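Local coordinates for HTH-type transcriptional regulator PrpR (Mycobacterium tuberculosis, PDB 6D2S), which regulates transcription of the enzymes that break down short-chain fatty acids through the glyoxylate and methylcitrate cycles, here seen without its DNA-binding helix-turn-helix part, at residues 143-148 and 153-158; 161-166 and 243-248; 253-256 and 260-263. All blocks are in the same frame, centred on the assembly; numbering follows the deposited sequence.

Contact 1: 143-148 and 153-158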
loop_
_atom_site.group_PDB
_atom_site.type_symbol
_atom_site.label_atom_id
_atom_site.label_comp_id
_atom_site.label_asym_id
_atom_site.label_seq_id
_atom_site.Cartn_x
_atom_site.Cartn_y
_atom_site.Cartn_z
ATOM N N ARG A 143 11.020 -6.767 9.504
ATOM C CA ARG A 143 11.263 -7.715 10.587
ATOM C C ARG A 143 9.988 -8.464 10.953
ATOM O O ARG A 143 10.021 -9.681 11.176
ATOM C CB ARG A 143 11.833 -6.979 11.803
ATOM C CG ARG A 143 12.144 -7.864 13.002
ATOM C CD ARG A 143 12.854 -7.076 14.109
ATOM N NE ARG A 143 12.015 -6.026 14.695
ATOM C CZ ARG A 143 12.146 -4.724 14.444
ATOM N NH1 ARG A 143 13.086 -4.294 13.610
ATOM N NH2 ARG A 143 11.336 -3.848 15.028
ATOM N N ALA A 144 8.855 -7.761 11.008
ATOM C CA ALA A 144 7.595 -8.412 11.357
ATOM C C ALA A 144 7.166 -9.393 10.278
ATOM O O ALA A 144 6.652 -10.477 10.584
ATOM C CB ALA A 144 6.500 -7.363 11.581
ATOM N N ALA A 145 7.353 -9.028 9.009
ATOM C CA ALA A 145 7.000 -9.950 7.936
ATOM C C ALA A 145 7.820 -11.231 8.030
ATOM O O ALA A 145 7.290 -12.339 7.864
ATOM C CB ALA A 145 7.190 -9.274 6.577
ATOM N N GLU A 146 9.116 -11.114 8.320
ATOM C CA GLU A 146 9.902 -12.338 8.430
ATOM C C GLU A 146 9.450 -13.173 9.621
ATOM O O GLU A 146 9.313 -14.397 9.508
ATOM C CB GLU A 146 11.397 -12.015 8.505
ATOM C CG GLU A 146 11.962 -11.408 7.211
ATOM C CD GLU A 146 12.157 -12.417 6.062
ATOM O OE1 GLU A 146 12.263 -13.641 6.324
ATOM O OE2 GLU A 146 12.213 -11.978 4.885
ATOM N N GLN A 147 9.189 -12.538 10.765
ATOM C CA GLN A 147 8.854 -13.310 11.959
ATOM C C GLN A 147 7.436 -13.863 11.932
ATOM O O GLN A 147 7.154 -14.847 12.627
ATOM C CB GLN A 147 9.052 -12.451 13.206
ATOM C CG GLN A 147 10.504 -12.037 13.395
ATOM C CD GLN A 147 10.699 -11.160 14.603
ATOM O OE1 GLN A 147 9.745 -10.853 15.319
ATOM N NE2 GLN A 147 11.942 -10.744 14.839
ATOM N N LEU A 148 6.541 -13.259 11.154
ATOM C CA LEU A 148 5.200 -13.788 10.956
ATOM C C LEU A 148 5.080 -14.584 9.667
ATOM O O LEU A 148 3.961 -14.918 9.258
ATOM C CB LEU A 148 4.182 -12.647 10.957
ATOM C CG LEU A 148 3.933 -12.028 12.338
ATOM C CD1 LEU A 148 3.027 -10.795 12.208
ATOM C CD2 LEU A 148 3.336 -13.042 13.299
ATOM N N ASP A 153 -2.739 -11.412 7.127
ATOM C CA ASP A 153 -3.752 -11.098 8.135
ATOM C C ASP A 153 -3.130 -10.759 9.489
ATOM O O ASP A 153 -3.558 -9.807 10.159
ATOM C CB ASP A 153 -4.718 -12.272 8.263
ATOM C CG ASP A 153 -5.582 -12.440 7.026
ATOM O OD1 ASP A 153 -6.336 -11.499 6.704
ATOM O OD2 ASP A 153 -5.489 -13.494 6.361
ATOM N N LEU A 154 -2.143 -11.542 9.934
ATOM C CA LEU A 154 -1.507 -11.223 11.213
ATOM C C LEU A 154 -0.730 -9.912 11.141
ATOM O O LEU A 154 -0.691 -9.159 12.123
ATOM C CB LEU A 154 -0.588 -12.359 11.657
ATOM C CG LEU A 154 -1.272 -13.654 12.089
ATOM C CD1 LEU A 154 -0.237 -14.628 12.663
ATOM C CD2 LEU A 154 -2.379 -13.376 13.098
ATOM N N LEU A 155 -0.082 -9.632 10.004
ATOM C CA LEU A 155 0.555 -8.327 9.827
ATOM C C LEU A 155 -0.474 -7.204 9.912
ATOM O O LEU A 155 -0.226 -6.168 10.539
ATOM C CB LEU A 155 1.283 -8.270 8.480
ATOM C CG LEU A 155 2.590 -9.064 8.393
ATOM C CD1 LEU A 155 3.006 -9.254 6.932
ATOM C CD2 LEU A 155 3.664 -8.321 9.177
ATOM N N GLY A 156 -1.633 -7.391 9.279
ATOM C CA GLY A 156 -2.665 -6.370 9.353
ATOM C C GLY A 156 -3.132 -6.131 10.776
ATOM O O GLY A 156 -3.264 -4.987 11.224
ATOM N N ARG A 157 -3.392 -7.211 11.508
ATOM C CA ARG A 157 -3.813 -7.065 12.897
ATOM C C ARG A 157 -2.710 -6.449 13.748
ATOM O O ARG A 157 -2.986 -5.636 14.639
ATOM C CB ARG A 157 -4.238 -8.422 13.455
ATOM C CG ARG A 157 -5.518 -8.932 12.834
ATOM C CD ARG A 157 -6.177 -9.988 13.705
ATOM N NE ARG A 157 -5.692 -11.326 13.396
ATOM C CZ ARG A 157 -6.182 -12.079 12.420
ATOM N NH1 ARG A 157 -7.165 -11.618 11.658
ATOM N NH2 ARG A 157 -5.690 -13.292 12.205
ATOM N N ARG A 158 -1.459 -6.818 13.486
ATOM C CA ARG A 158 -0.353 -6.281 14.274
ATOM C C ARG A 158 -0.212 -4.776 14.098
ATOM O O ARG A 158 -0.004 -4.046 15.079
ATOM C CB ARG A 158 0.950 -6.975 13.887
ATOM C CG ARG A 158 2.189 -6.329 14.503
ATOM C CD ARG A 158 3.331 -7.324 14.583
ATOM N NE ARG A 158 4.610 -6.676 14.848
ATOM C CZ ARG A 158 5.730 -7.336 15.125
ATOM N NH1 ARG A 158 5.720 -8.661 15.185
ATOM N NH2 ARG A 158 6.857 -6.673 15.350
#

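Contact 2: 161-166 and 243-248. With CA (calcium ion), chain C.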
loop_
_atom_site.group_PDB
_atom_site.type_symbol
_atom_site.label_atom_id
_atom_site.label_comp_id
_atom_site.label_asym_id
_atom_site.label_seq_id
_atom_site.Cartn_x
_atom_site.Cartn_y
_atom_site.Cartn_z
ATOM N N VAL A 161 -3.906 -2.324 10.087
ATOM C CA VAL A 161 -4.198 -1.866 8.737
ATOM C C VAL A 161 -4.889 -2.984 7.963
ATOM O O VAL A 161 -4.903 -4.145 8.375
ATOM C CB VAL A 161 -2.928 -1.388 8.000
ATOM C CG1 VAL A 161 -2.295 -0.218 8.757
ATOM C CG2 VAL A 161 -1.925 -2.529 7.858
ATOM N N GLY A 162 -5.461 -2.614 6.814
ATOM C CA GLY A 162 -6.217 -3.559 6.017
ATOM C C GLY A 162 -5.356 -4.452 5.133
ATOM O O GLY A 162 -4.166 -4.226 4.926
ATOM N N PHE A 163 -6.009 -5.488 4.605
ATOM C CA PHE A 163 -5.336 -6.526 3.826
ATOM C C PHE A 163 -4.583 -5.947 2.627
ATOM O O PHE A 163 -3.413 -6.280 2.401
ATOM C CB PHE A 163 -6.379 -7.550 3.379
ATOM C CG PHE A 163 -5.798 -8.819 2.820
ATOM C CD1 PHE A 163 -5.530 -8.932 1.469
ATOM C CD2 PHE A 163 -5.541 -9.901 3.649
ATOM C CE1 PHE A 163 -5.012 -10.108 0.947
ATOM C CE2 PHE A 163 -5.022 -11.076 3.135
ATOM C CZ PHE A 163 -4.750 -11.175 1.782
ATOM N N GLU A 164 -5.232 -5.082 1.831
ATOM C CA GLU A 164 -4.530 -4.570 0.656
ATOM C C GLU A 164 -3.416 -3.608 1.045
ATOM O O GLU A 164 -2.437 -3.472 0.300
ATOM C CB GLU A 164 -5.501 -3.904 -0.327
ATOM C CG GLU A 164 -6.113 -2.595 0.146
ATOM C CD GLU A 164 -7.425 -2.787 0.890
ATOM O OE1 GLU A 164 -7.587 -3.823 1.589
ATOM O OE2 GLU A 164 -8.300 -1.899 0.759
ATOM N N THR A 165 -3.537 -2.939 2.199
ATOM C CA THR A 165 -2.461 -2.063 2.657
ATOM C C THR A 165 -1.209 -2.869 2.983
ATOM O O THR A 165 -0.099 -2.471 2.616
ATOM C CB THR A 165 -2.931 -1.255 3.872
ATOM O OG1 THR A 165 -4.126 -0.541 3.525
ATOM C CG2 THR A 165 -1.862 -0.251 4.324
ATOM N N VAL A 166 -1.376 -4.016 3.650
ATOM C CA VAL A 166 -0.246 -4.918 3.892
ATOM C C VAL A 166 0.333 -5.414 2.572
ATOM O O VAL A 166 1.551 -5.408 2.373
ATOM C CB VAL A 166 -0.671 -6.106 4.775
ATOM C CG1 VAL A 166 0.499 -7.093 4.927
ATOM C CG2 VAL A 166 -1.165 -5.626 6.159
ATOM N N VAL A 243 -1.216 -15.881 -3.355
ATOM C CA VAL A 243 -2.147 -15.775 -2.235
ATOM C C VAL A 243 -3.040 -14.574 -2.502
ATOM O O VAL A 243 -2.543 -13.503 -2.866
ATOM C CB VAL A 243 -1.409 -15.622 -0.890
ATOM C CG1 VAL A 243 -2.398 -15.593 0.258
ATOM C CG2 VAL A 243 -0.403 -16.752 -0.713
ATOM N N ALA A 244 -4.356 -14.757 -2.364
ATOM C CA ALA A 244 -5.311 -13.720 -2.730
ATOM C C ALA A 244 -6.488 -13.721 -1.765
ATOM O O ALA A 244 -6.825 -14.740 -1.157
ATOM C CB ALA A 244 -5.837 -13.906 -4.166
ATOM N N LYS A 245 -7.117 -12.557 -1.634
ATOM C CA LYS A 245 -8.344 -12.466 -0.860
ATOM C C LYS A 245 -9.141 -11.272 -1.356
ATOM O O LYS A 245 -8.565 -10.294 -1.849
ATOM C CB LYS A 245 -8.044 -12.321 0.637
ATOM C CG LYS A 245 -9.241 -12.536 1.536
ATOM C CD LYS A 245 -8.831 -12.606 2.997
ATOM C CE LYS A 245 -8.798 -11.225 3.613
ATOM N NZ LYS A 245 -8.649 -11.291 5.098
ATOM N N THR A 246 -10.465 -11.354 -1.218
ATOM C CA THR A 246 -11.282 -10.169 -1.428
ATOM C C THR A 246 -11.060 -9.196 -0.279
ATOM O O THR A 246 -10.673 -9.582 0.828
ATOM C CB THR A 246 -12.775 -10.512 -1.527
ATOM O OG1 THR A 246 -13.205 -11.172 -0.332
ATOM C CG2 THR A 246 -13.055 -11.396 -2.729
ATOM N N THR A 247 -11.293 -7.922 -0.559
ATOM C CA THR A 247 -11.224 -6.874 0.445
ATOM C C THR A 247 -12.643 -6.527 0.869
ATOM O O THR A 247 -13.519 -6.338 0.019
ATOM C CB THR A 247 -10.518 -5.637 -0.106
ATOM O OG1 THR A 247 -11.373 -4.993 -1.060
ATOM C CG2 THR A 247 -9.229 -6.039 -0.793
ATOM N N ALA A 248 -12.871 -6.463 2.174
ATOM C CA ALA A 248 -14.176 -6.052 2.670
ATOM C C ALA A 248 -14.390 -4.569 2.384
ATOM O O ALA A 248 -13.487 -3.751 2.586
ATOM C CB ALA A 248 -14.291 -6.334 4.166
HETATM CA CA CA C . -11.543 -2.821 3.415
HETATM O O HOH W 1 -9.412 -4.001 3.467
HETATM O O HOH W 2 -10.747 -2.522 1.264
HETATM O O HOH W 3 -13.023 -0.695 3.175
#

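Contact 3: 253-256 and 260-263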
loop_
_atom_site.group_PDB
_atom_site.type_symbol
_atom_site.label_atom_id
_atom_site.label_comp_id
_atom_site.label_asym_id
_atom_site.label_seq_id
_atom_site.Cartn_x
_atom_site.Cartn_y
_atom_site.Cartn_z
ATOM N N GLY A 253 -8.265 -0.492 4.931
ATOM C CA GLY A 253 -7.668 -0.652 3.620
ATOM C C GLY A 253 -7.841 0.583 2.756
ATOM O O GLY A 253 -8.823 1.315 2.902
ATOM N N TYR A 254 -6.896 0.828 1.845
ATOM C CA TYR A 254 -6.950 2.051 1.055
ATOM C C TYR A 254 -7.921 1.964 -0.113
ATOM O O TYR A 254 -8.252 3.003 -0.688
ATOM C CB TYR A 254 -5.555 2.428 0.532
ATOM C CG TYR A 254 -4.932 1.416 -0.416
ATOM C CD1 TYR A 254 -5.273 1.395 -1.769
ATOM C CD2 TYR A 254 -3.992 0.497 0.036
ATOM C CE1 TYR A 254 -4.702 0.468 -2.633
ATOM C CE2 TYR A 254 -3.415 -0.428 -0.826
ATOM C CZ TYR A 254 -3.773 -0.439 -2.155
ATOM O OH TYR A 254 -3.196 -1.359 -3.009
ATOM N N LEU A 255 -8.387 0.772 -0.483
ATOM C CA LEU A 255 -9.303 0.671 -1.612
ATOM C C LEU A 255 -10.689 1.169 -1.215
ATOM O O LEU A 255 -11.206 0.824 -0.148
ATOM C CB LEU A 255 -9.363 -0.768 -2.127
ATOM C CG LEU A 255 -8.091 -1.205 -2.870
ATOM C CD1 LEU A 255 -8.057 -2.712 -3.125
ATOM C CD2 LEU A 255 -7.939 -0.438 -4.185
ATOM N N GLY A 256 -11.280 1.999 -2.070
ATOM C CA GLY A 256 -12.562 2.598 -1.787
ATOM C C GLY A 256 -13.628 1.556 -1.513
ATOM O O GLY A 256 -13.643 0.476 -2.111
ATOM N N ASN A 260 -16.280 -3.981 -4.693
ATOM C CA ASN A 260 -15.501 -5.073 -4.129
ATOM C C ASN A 260 -14.290 -5.382 -4.997
ATOM O O ASN A 260 -14.382 -5.438 -6.227
ATOM C CB ASN A 260 -16.364 -6.326 -3.965
ATOM C CG ASN A 260 -17.306 -6.231 -2.777
ATOM O OD1 ASN A 260 -18.519 -6.124 -2.943
ATOM N ND2 ASN A 260 -16.748 -6.274 -1.571
ATOM N N PHE A 261 -13.151 -5.575 -4.345
ATOM C CA PHE A 261 -11.904 -5.894 -5.017
ATOM C C PHE A 261 -11.364 -7.219 -4.504
ATOM O O PHE A 261 -11.684 -7.668 -3.399
ATOM C CB PHE A 261 -10.848 -4.795 -4.798
ATOM C CG PHE A 261 -11.261 -3.439 -5.309
ATOM C CD1 PHE A 261 -10.978 -3.057 -6.613
ATOM C CD2 PHE A 261 -11.930 -2.547 -4.487
ATOM C CE1 PHE A 261 -11.357 -1.809 -7.085
ATOM C CE2 PHE A 261 -12.310 -1.297 -4.953
ATOM C CZ PHE A 261 -12.023 -0.929 -6.253
ATOM N N ALA A 262 -10.533 -7.841 -5.330
ATOM C CA ALA A 262 -9.669 -8.927 -4.906
ATOM C C ALA A 262 -8.234 -8.466 -5.084
ATOM O O ALA A 262 -7.909 -7.789 -6.064
ATOM C CB ALA A 262 -9.919 -10.205 -5.705
ATOM N N VAL A 263 -7.380 -8.840 -4.140
ATOM C CA VAL A 263 -5.980 -8.447 -4.155
ATOM C C VAL A 263 -5.132 -9.680 -3.891
ATOM O O VAL A 263 -5.513 -10.550 -3.102
ATOM C CB VAL A 263 -5.705 -7.339 -3.119
ATOM C CG1 VAL A 263 -4.218 -7.211 -2.844
ATOM C CG2 VAL A 263 -6.285 -6.023 -3.616
#

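Contact 1: 143-148 and 153-158
Leu155 drives its CD2 methyl against the backbone of the neighbouring helix, 3.8 Å from Ala145 N and equally near the carbonyl carbon of Ala144. This is the tight, buried part: the small Ala144 and Ala145 let the methyl reach the main chain, and Leu155 CD1 lies 4.2 Å from Ala145 CB. Leu148, just past the helix end, closes the layer, its CD1 4.0 Å from Leu155 CD2 as the two side chains run antiparallel past one another. Helices 138-147 and 152-159, joined by a short turn, thus form a helical hairpin within the IrrE N-terminal-like domain, the axes of their short segments 10.1 Å apart and their N-to-C directions 138° apart, nearer antiparallel than parallel. Toward solvent the fit is looser. Leu154 lies crosswise to Leu148, with Leu154 CD1 and Leu148 CD2 4.0 Å apart. Arg158, with CG anti to the backbone N (chi1 171°) and the chain extended, reaches across to lay its guanidinium flat over Ala144 CB, the methyl centred 3.6 Å from the plane.

Contact 2: 161-166 and 243-248
Lys245 supplies the apolar contact, running its aliphatic chain over one face of the Phe163 ring. Its CE makes a CH-pi interaction, 4.0 Å from the ring centroid and 28° off the normal, while CB covers the rim of the same face, 3.7 Å from Phe163 CZ. The bend at chi3 (88°) folds the far end of the lysine back along the ring, and CE comes within 3.5 Å of Phe163 CD2. The polar end is held by charge: NZ forms a salt bridge with Asp153 of the preceding helix, so one side chain serves the ring and the carboxylate together. Van der Waals contact joins Glu164 to Thr247, whose CG2 methyl lies 3.6 Å from Glu164 OE1. Water and metal make the third group. Each carboxylate oxygen of Glu164 accepts a hydrogen bond of 2.6 Å from a water that binds the calcium ion, and OE2 also accepts one from Leu255 N. The glutamate is therefore a second-shell residue that orients two of the bound waters, its charge probably polarising both. Ala248 O binds the ion directly at 2.3 Å; Asp250, Leu252 and a third water complete the coordination. Helix 163-170 of the IrrE-like region packs on a strand of the antiparallel sheet in the C-terminal ScfR region, beside a loop calcium site built from two backbone carbonyls, the Asp250 carboxylate and three waters.

Contact 3: 253-256 and 260-263
Leu255 sets its CD1 methyl against the facing strand, 3.9 Å from Phe261 CB. The contact folds the calcium-binding loop between strands 239-247 and 261-268 back over its own beta-hairpin, in the antiparallel sheet of the C-terminal ScfR region. The same Leu255 CD1 methyl also approaches Val263 CG2, at 3.8 Å in one of the two conformers of the valine. The flank of the leucine serves as well: Leu255 CB lies 3.9 Å from Phe261 CD2, so the residue touches both CB and the ring atom CD2 of Phe261. With CG anti to the carbonyl carbon (chi1 -72°), the branch of Leu255 reaches the strand. Phe261 and Val263, two residues apart, both point toward the loop, whereas Ala262 between them points away; Leu255 crosses both side chains at a slant. No hydrogen bond spans the two segments.

Farther out, the strand is fixed by its neighbours in the sheet: Phe261 and Val263 form backbone hydrogen bonds with Thr247 and Lys245, while Ala262 pairs with Thr188. Arg187 of strand 183-189 packs on Leu255, Phe261 and Val263. Helix 163-170 holds the loop through the Leu255 amide, and the positive phi of Gly253 (83°) marks a turn that brings the chain round to Leu255. At the far end of the contact lies the poorly ordered Gly256. Gly256 O meets the edge of the phenylalanine ring near its plane, 3.6 Å from Phe261 CE2.

In the fold
The three contacts step from the helical part to the sheet. Contact 1 passes into contact 2 through consecutive helices; the centres of contacts 1 and 2 are 13 Å apart. Their joints are Asp153 OD1 to Lys245 NZ, at 2.8 Å, and Val161 N to Gly156 O, a probable hydrogen bond of 3.0 Å. Contacts 2 and 3 are closer, with centres 7 Å apart, and share neighbouring strands, Thr247 N standing 2.9 Å from Phe261 O. Glu164 OE2 to Leu255 N, also 2.9 Å, is their second joint, beside the calcium ion, which is about 6 Å from the Leu255 side chain. Contacts 1 and 3 do not touch; their nearest atoms are about 9 Å apart.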